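Long-range contacts in tungsten formylmethanofuran dehydrogenase subunit E (Syntrophus aciditrophicus, PDB 3D00), which is of uncertain function but binds zinc and belongs to the FmdE family, which has been implicated in microbial methanogenesis: residues Y25-V30 with R57-D62; Y50-E55 with G75-L80; V164-C169 with G178-S183. All blocks are in the same frame, centred on the assembly; numbering follows the deposited sequence. Where two conformers were deposited one is given.

Contact 1: residues Y25-V30 with R57-D62; sequences YPAPGV and RTCLPD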
# COMPACT_ATOMS: atom_id res chain seq x y z
N TYR A 25 -14.85 4.61 1.92
CA TYR A 25 -15.60 5.37 2.95
C TYR A 25 -14.81 6.66 3.16
O TYR A 25 -13.57 6.66 3.04
CB TYR A 25 -15.70 4.54 4.25
CG TYR A 25 -16.43 5.19 5.44
CD1 TYR A 25 -17.84 5.37 5.42
CD2 TYR A 25 -15.74 5.60 6.60
CE1 TYR A 25 -18.53 5.99 6.52
CE2 TYR A 25 -16.43 6.21 7.71
CZ TYR A 25 -17.82 6.40 7.65
OH TYR A 25 -18.51 6.98 8.72
N PRO A 26 -15.49 7.79 3.43
CA PRO A 26 -14.69 8.99 3.69
C PRO A 26 -14.19 8.99 5.14
O PRO A 26 -14.69 9.76 5.98
CB PRO A 26 -15.67 10.12 3.43
CG PRO A 26 -17.01 9.53 3.84
CD PRO A 26 -16.94 8.06 3.52
N ALA A 27 -13.25 8.09 5.43
CA ALA A 27 -12.81 7.83 6.78
C ALA A 27 -12.14 9.06 7.34
O ALA A 27 -11.39 9.71 6.63
CB ALA A 27 -11.87 6.66 6.83
N PRO A 28 -12.42 9.40 8.62
CA PRO A 28 -11.73 10.53 9.27
C PRO A 28 -10.23 10.55 9.06
O PRO A 28 -9.69 11.59 8.78
CB PRO A 28 -12.06 10.32 10.75
CG PRO A 28 -13.36 9.63 10.75
CD PRO A 28 -13.40 8.78 9.52
N GLY A 29 -9.57 9.40 9.20
CA GLY A 29 -8.14 9.26 9.05
C GLY A 29 -7.59 9.69 7.71
O GLY A 29 -6.53 10.32 7.63
N VAL A 30 -8.31 9.37 6.64
CA VAL A 30 -7.87 9.73 5.28
C VAL A 30 -8.17 11.19 4.99
O VAL A 30 -7.44 11.84 4.29
CB VAL A 30 -8.52 8.83 4.22
CG1 VAL A 30 -7.89 9.08 2.87
CG2 VAL A 30 -8.34 7.40 4.61
N ARG A 57 -0.36 1.83 9.38
CA ARG A 57 -0.99 1.24 8.22
C ARG A 57 -2.45 1.68 8.00
O ARG A 57 -2.98 1.54 6.92
CB ARG A 57 -0.82 -0.28 8.22
CG ARG A 57 -1.51 -1.06 9.28
CD ARG A 57 -1.13 -2.55 9.10
N THR A 58 -3.07 2.28 9.01
CA THR A 58 -4.47 2.62 8.96
C THR A 58 -4.70 3.97 8.27
O THR A 58 -4.26 4.98 8.77
CB THR A 58 -5.05 2.66 10.38
OG1 THR A 58 -4.57 1.50 11.10
CG2 THR A 58 -6.55 2.69 10.37
N CYS A 59 -5.39 3.97 7.14
CA CYS A 59 -5.91 5.17 6.49
C CYS A 59 -4.87 6.06 5.84
O CYS A 59 -4.99 6.44 4.67
CB CYS A 59 -6.74 6.04 7.47
SG CYS A 59 -8.31 5.32 7.89
N LEU A 60 -3.89 6.44 6.62
CA LEU A 60 -2.91 7.40 6.19
C LEU A 60 -2.21 6.98 4.90
O LEU A 60 -1.96 7.84 4.06
CB LEU A 60 -1.91 7.66 7.30
CG LEU A 60 -1.29 9.04 7.50
CD1 LEU A 60 -2.15 10.17 7.08
CD2 LEU A 60 -0.89 9.20 8.96
N PRO A 61 -1.87 5.66 4.73
CA PRO A 61 -1.31 5.36 3.40
C PRO A 61 -2.14 5.77 2.18
O PRO A 61 -1.55 6.14 1.17
CB PRO A 61 -1.17 3.85 3.45
CG PRO A 61 -0.93 3.53 4.88
CD PRO A 61 -1.85 4.46 5.60
N ASP A 62 -3.47 5.68 2.25
CA ASP A 62 -4.32 6.04 1.11
C ASP A 62 -4.35 7.51 0.81
O ASP A 62 -4.54 7.88 -0.33
CB ASP A 62 -5.72 5.49 1.29
CG ASP A 62 -5.77 3.97 1.13
OD1 ASP A 62 -4.75 3.35 0.75
OD2 ASP A 62 -6.85 3.40 1.36
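V30 and C59 mark the nearest approach of the two backbones, 5.1 Å between their CA atoms, where the opening turn of helix 28-42 meets the start of helix 60-67. No hydrogen bond crosses here; carbon and sulfur make the join. C59 is its centre. C59 CB is aimed at the other segment and rests 3.8 Å from G29 C. C59 SG turns anti to the carbonyl carbon of its own residue (chi1 -72°), and this lays the sulfur 3.9 Å from A27 CB. In the given conformer, one of two deposited, V30 sends CG2 to within 3.5 Å of C59 CB and equally near C59 O, while its other methyl, CG1, faces D62 CB more loosely at 4.5 Å. G29 must stay bare for this fit: a beta carbon on it would stand some 2.7 Å from C59 CB.

Both helices begin at this point, with A27 and C59 as their N-cap residues, so the contact sets two helix N-termini side by side within the alpha+beta core of the FmdE family. Helix 60-67 is the one that crosses between the parallel strands 50-54 and 77-79. Its start is sharply bent: C59 has a positive phi of 72°, and L60 N bonds back to T58 O, as in a classic gamma turn, before D62 N closes onto C59 O. Around the join, P28 packs on L131, F132 and I135 of helix 129-138, and V30 touches I19 and H23 of helix 12-23. The carboxylate of D62 is gripped by H23 ND1 through OD2 and, from the second subunit, by T71 OG1 and G73 N.

Contact 2: residues Y50-E55 with G75-L80; sequences YDAICE and GWLTVL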
# COMPACT_ATOMS: atom_id res chain seq x y z
N TYR A 50 10.33 13.44 -3.97
CA TYR A 50 10.25 13.02 -2.59
C TYR A 50 9.72 11.60 -2.48
O TYR A 50 8.90 11.17 -3.29
CB TYR A 50 9.40 14.04 -1.80
CG TYR A 50 7.94 14.23 -2.21
CD1 TYR A 50 6.98 13.34 -1.80
CD2 TYR A 50 7.53 15.31 -2.98
CE1 TYR A 50 5.67 13.49 -2.15
CE2 TYR A 50 6.21 15.49 -3.32
CZ TYR A 50 5.28 14.55 -2.90
OH TYR A 50 3.94 14.65 -3.20
N ASP A 51 10.20 10.88 -1.48
CA ASP A 51 9.56 9.65 -1.04
C ASP A 51 8.67 9.89 0.19
O ASP A 51 8.70 10.94 0.80
CB ASP A 51 10.61 8.55 -0.78
CG ASP A 51 11.08 7.84 -2.09
OD1 ASP A 51 10.73 8.29 -3.20
OD2 ASP A 51 11.80 6.82 -1.98
N ALA A 52 7.87 8.92 0.57
CA ALA A 52 6.97 9.09 1.73
C ALA A 52 7.12 7.95 2.73
O ALA A 52 7.44 6.86 2.35
CB ALA A 52 5.54 9.21 1.23
N ILE A 53 6.90 8.22 4.01
CA ILE A 53 6.82 7.21 5.06
C ILE A 53 5.57 7.44 5.88
O ILE A 53 5.36 8.57 6.35
CB ILE A 53 8.02 7.25 6.04
CG1 ILE A 53 9.26 6.63 5.45
CG2 ILE A 53 7.72 6.47 7.33
CD1 ILE A 53 10.43 7.41 5.81
N CYS A 54 4.71 6.42 6.02
CA CYS A 54 3.61 6.45 6.99
C CYS A 54 3.95 5.57 8.16
O CYS A 54 4.43 4.48 7.94
CB CYS A 54 2.33 5.89 6.40
SG CYS A 54 1.67 6.95 5.18
N GLU A 55 3.69 6.03 9.38
CA GLU A 55 4.03 5.33 10.58
C GLU A 55 2.87 4.57 11.14
O GLU A 55 2.93 4.05 12.25
CB GLU A 55 4.59 6.30 11.61
CG GLU A 55 5.61 7.19 10.99
CD GLU A 55 6.32 8.10 11.96
OE1 GLU A 55 6.21 7.97 13.19
OE2 GLU A 55 7.03 8.95 11.42
N GLY A 75 7.22 1.57 -4.50
CA GLY A 75 8.18 1.58 -3.43
C GLY A 75 8.53 2.95 -2.93
O GLY A 75 9.37 3.05 -2.05
N TRP A 76 7.93 3.99 -3.47
CA TRP A 76 8.25 5.35 -3.01
C TRP A 76 7.54 5.63 -1.70
O TRP A 76 7.99 6.45 -0.93
CB TRP A 76 7.95 6.41 -4.06
CG TRP A 76 8.72 6.19 -5.39
CD1 TRP A 76 9.81 5.40 -5.60
CD2 TRP A 76 8.42 6.79 -6.65
NE1 TRP A 76 10.20 5.46 -6.91
CE2 TRP A 76 9.36 6.29 -7.58
CE3 TRP A 76 7.44 7.69 -7.08
CZ2 TRP A 76 9.35 6.67 -8.93
CZ3 TRP A 76 7.42 8.08 -8.43
CH2 TRP A 76 8.38 7.57 -9.34
N LEU A 77 6.44 4.90 -1.42
CA LEU A 77 5.82 4.86 -0.09
C LEU A 77 6.27 3.64 0.69
O LEU A 77 6.09 2.49 0.22
CB LEU A 77 4.32 4.82 -0.19
CG LEU A 77 3.47 4.73 1.09
CD1 LEU A 77 3.74 5.85 2.11
CD2 LEU A 77 1.99 4.63 0.78
N THR A 78 6.81 3.90 1.88
CA THR A 78 7.10 2.91 2.90
C THR A 78 6.09 3.09 4.05
O THR A 78 5.80 4.19 4.46
CB THR A 78 8.59 3.07 3.38
OG1 THR A 78 9.45 2.67 2.32
CG2 THR A 78 8.95 2.21 4.60
N VAL A 79 5.58 1.98 4.56
CA VAL A 79 4.73 1.98 5.70
C VAL A 79 5.48 1.24 6.82
O VAL A 79 5.92 0.10 6.64
CB VAL A 79 3.41 1.30 5.38
CG1 VAL A 79 2.59 1.16 6.63
CG2 VAL A 79 2.64 2.14 4.26
N LEU A 80 5.74 1.95 7.90
CA LEU A 80 6.29 1.35 9.11
C LEU A 80 5.10 1.24 10.04
O LEU A 80 4.58 2.23 10.50
CB LEU A 80 7.36 2.26 9.70
CG LEU A 80 8.50 2.55 8.73
CD1 LEU A 80 9.37 3.63 9.33
CD2 LEU A 80 9.36 1.30 8.45
O HOH W 1 9.83 5.60 1.71
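D51 and W76 cross at about a right angle, the carboxylate and indole planes 21° apart. D51 OD1 sits 3.5 Å from W76 CB and meets the ring obliquely; the same oxygen forms a salt bridge with K92, whose ammonium makes a cation-pi contact with W76. With an alanine here, K92 would probably be left without its carboxylate mate and the indole freer to turn. One residue on, L77 sets CG anti to the backbone N (chi1 178°), and its CD1 touches A52 CB and C54 SG, each 3.9 Å from it; V64 of helix 60-67 covers this face. On the opposite face of the sheet, I53 and T78 lie side by side, pointing the same way, and I53 CG2 reaches L80 CD1 at 3.8 Å. A water donates to A52 O and also bonds T78 OG1. Four backbone bonds hold the register, from A52 N to W76 O (2.9 Å, nearly straight at 176°) to L80 N on C54 O (2.8 Å). E55 turns its carboxylate to R99 and to Y190 of the second subunit. Strands 50-54 and 77-79 thus run parallel, joined through helix 60-67 as a beta-alpha-beta crossover at one border of the five-stranded sheet.

Contact 3: residues V164-C169 with G178-S183; sequences VLCPQC and GELCLS. With ZN (zinc ion), chain B.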
# COMPACT_ATOMS: atom_id res chain seq x y z
N VAL A 164 16.20 -17.55 -8.30
CA VAL A 164 16.30 -19.00 -8.38
C VAL A 164 14.91 -19.65 -8.27
O VAL A 164 13.91 -18.93 -8.12
CB VAL A 164 17.24 -19.53 -7.27
CG1 VAL A 164 18.68 -19.16 -7.58
CG2 VAL A 164 16.82 -18.98 -5.89
N LEU A 165 14.85 -20.98 -8.35
CA LEU A 165 13.59 -21.75 -8.28
C LEU A 165 13.43 -22.51 -6.96
O LEU A 165 14.28 -23.33 -6.60
CB LEU A 165 13.50 -22.76 -9.44
CG LEU A 165 12.17 -23.50 -9.68
CD1 LEU A 165 11.05 -22.51 -9.91
CD2 LEU A 165 12.24 -24.53 -10.83
N CYS A 166 12.35 -22.25 -6.24
CA CYS A 166 12.13 -22.95 -4.97
C CYS A 166 11.84 -24.40 -5.26
O CYS A 166 10.94 -24.69 -6.03
CB CYS A 166 10.97 -22.34 -4.21
SG CYS A 166 10.68 -23.19 -2.65
N PRO A 167 12.62 -25.32 -4.66
CA PRO A 167 12.41 -26.73 -4.94
C PRO A 167 11.09 -27.25 -4.45
O PRO A 167 10.61 -28.26 -4.96
CB PRO A 167 13.53 -27.42 -4.17
CG PRO A 167 14.01 -26.44 -3.18
CD PRO A 167 13.74 -25.10 -3.71
N GLN A 168 10.52 -26.61 -3.44
CA GLN A 168 9.32 -27.12 -2.83
C GLN A 168 8.06 -26.69 -3.58
O GLN A 168 7.19 -27.53 -3.85
CB GLN A 168 9.26 -26.71 -1.36
CG GLN A 168 8.22 -27.48 -0.61
CD GLN A 168 7.97 -26.95 0.75
OE1 GLN A 168 8.90 -26.76 1.56
NE2 GLN A 168 6.71 -26.67 1.03
N CYS A 169 7.96 -25.41 -3.94
CA CYS A 169 6.76 -24.92 -4.65
C CYS A 169 6.99 -24.62 -6.11
O CYS A 169 6.03 -24.37 -6.83
CB CYS A 169 6.20 -23.68 -3.96
SG CYS A 169 7.16 -22.19 -4.22
N GLY A 178 17.11 -17.80 0.95
CA GLY A 178 17.42 -19.16 1.41
C GLY A 178 17.22 -20.27 0.40
O GLY A 178 17.04 -20.03 -0.78
N GLU A 179 17.25 -21.51 0.90
CA GLU A 179 17.18 -22.71 0.08
C GLU A 179 15.74 -23.05 -0.27
O GLU A 179 15.48 -23.92 -1.10
CB GLU A 179 17.77 -23.91 0.81
CG GLU A 179 18.99 -23.65 1.67
CD GLU A 179 19.31 -24.86 2.52
OE1 GLU A 179 19.56 -25.94 1.94
OE2 GLU A 179 19.26 -24.74 3.77
N LEU A 180 14.80 -22.43 0.44
CA LEU A 180 13.43 -22.37 0.00
C LEU A 180 13.05 -20.91 0.01
O LEU A 180 13.76 -20.05 0.52
CB LEU A 180 12.49 -23.14 0.92
CG LEU A 180 12.75 -24.60 1.26
CD1 LEU A 180 12.01 -24.94 2.53
CD2 LEU A 180 12.34 -25.54 0.12
N CYS A 181 11.92 -20.63 -0.59
CA CYS A 181 11.38 -19.30 -0.54
C CYS A 181 10.75 -19.10 0.82
O CYS A 181 10.53 -20.05 1.60
CB CYS A 181 10.34 -19.09 -1.63
SG CYS A 181 8.84 -19.96 -1.30
N LEU A 182 10.49 -17.84 1.10
CA LEU A 182 10.04 -17.41 2.42
C LEU A 182 8.67 -17.97 2.72
O LEU A 182 8.33 -18.18 3.86
CB LEU A 182 10.07 -15.89 2.52
CG LEU A 182 11.46 -15.22 2.63
CD1 LEU A 182 11.40 -13.69 2.56
CD2 LEU A 182 12.22 -15.67 3.92
N SER A 183 7.88 -18.25 1.68
CA SER A 183 6.58 -18.88 1.89
C SER A 183 6.79 -20.30 2.39
O SER A 183 6.26 -20.69 3.44
CB SER A 183 5.72 -18.86 0.62
OG SER A 183 4.46 -19.45 0.86
ZN ZN B . 8.58 -22.16 -2.20
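C166 SG is held by three groups: it binds the zinc ion at 2.4 Å, accepts a hydrogen bond from C181 N across the contact, nearly straight (3.5 Å from C181 N to C166 SG, 167° at the hydrogen), and takes a weak bond from Q168 N. These N-H groups are likely to ease the negative charge of a zinc-bound thiolate. C169 SG, 2.5 Å from zinc, and C181 SG, 2.4 Å from it, bind beside C166, and C184 completes the site. Both C169 and C181 place SG between the backbone N and the carbonyl carbon (chi1 74° and 72°), turning the sulfurs inward to the metal. Beside the site, L180 crosses the ring of P167 at about a right angle, its CD2 3.8 Å from P167 CG and 3.6 Å from Q168 CB. P167 CD also rests on E179 O. Y173 of strand 172-174 packs against C166 and C181, while L84 of the second subunit touches C181. C166 and C169 form the CxxC knuckle after strand 163-165; C181, as N-cap, and C184 bring the start of helix 182-187 to the same ion, the arrangement of a treble-clef zinc finger.

Overall arrangement
Contacts 1 and 2 share the FmdE core. Their segments alternate along the chain, their centres lie about 15 Å apart, and they touch where P61 and L60 pack on C54, L77 and V79: the helix that begins in contact 1 lies against the strands paired in contact 2. Contact 1 is buried and rests on apolar packing between helix starts; contact 2, partly buried, adds backbone hydrogen bonds and a charged, aromatic end. Contact 3 stands apart in the zinc finger, about 15 Å from contact 2 and 18 Å from contact 1 between nearest atoms, and there metal bonds organise a small, more exposed unit. All three touch the second subunit.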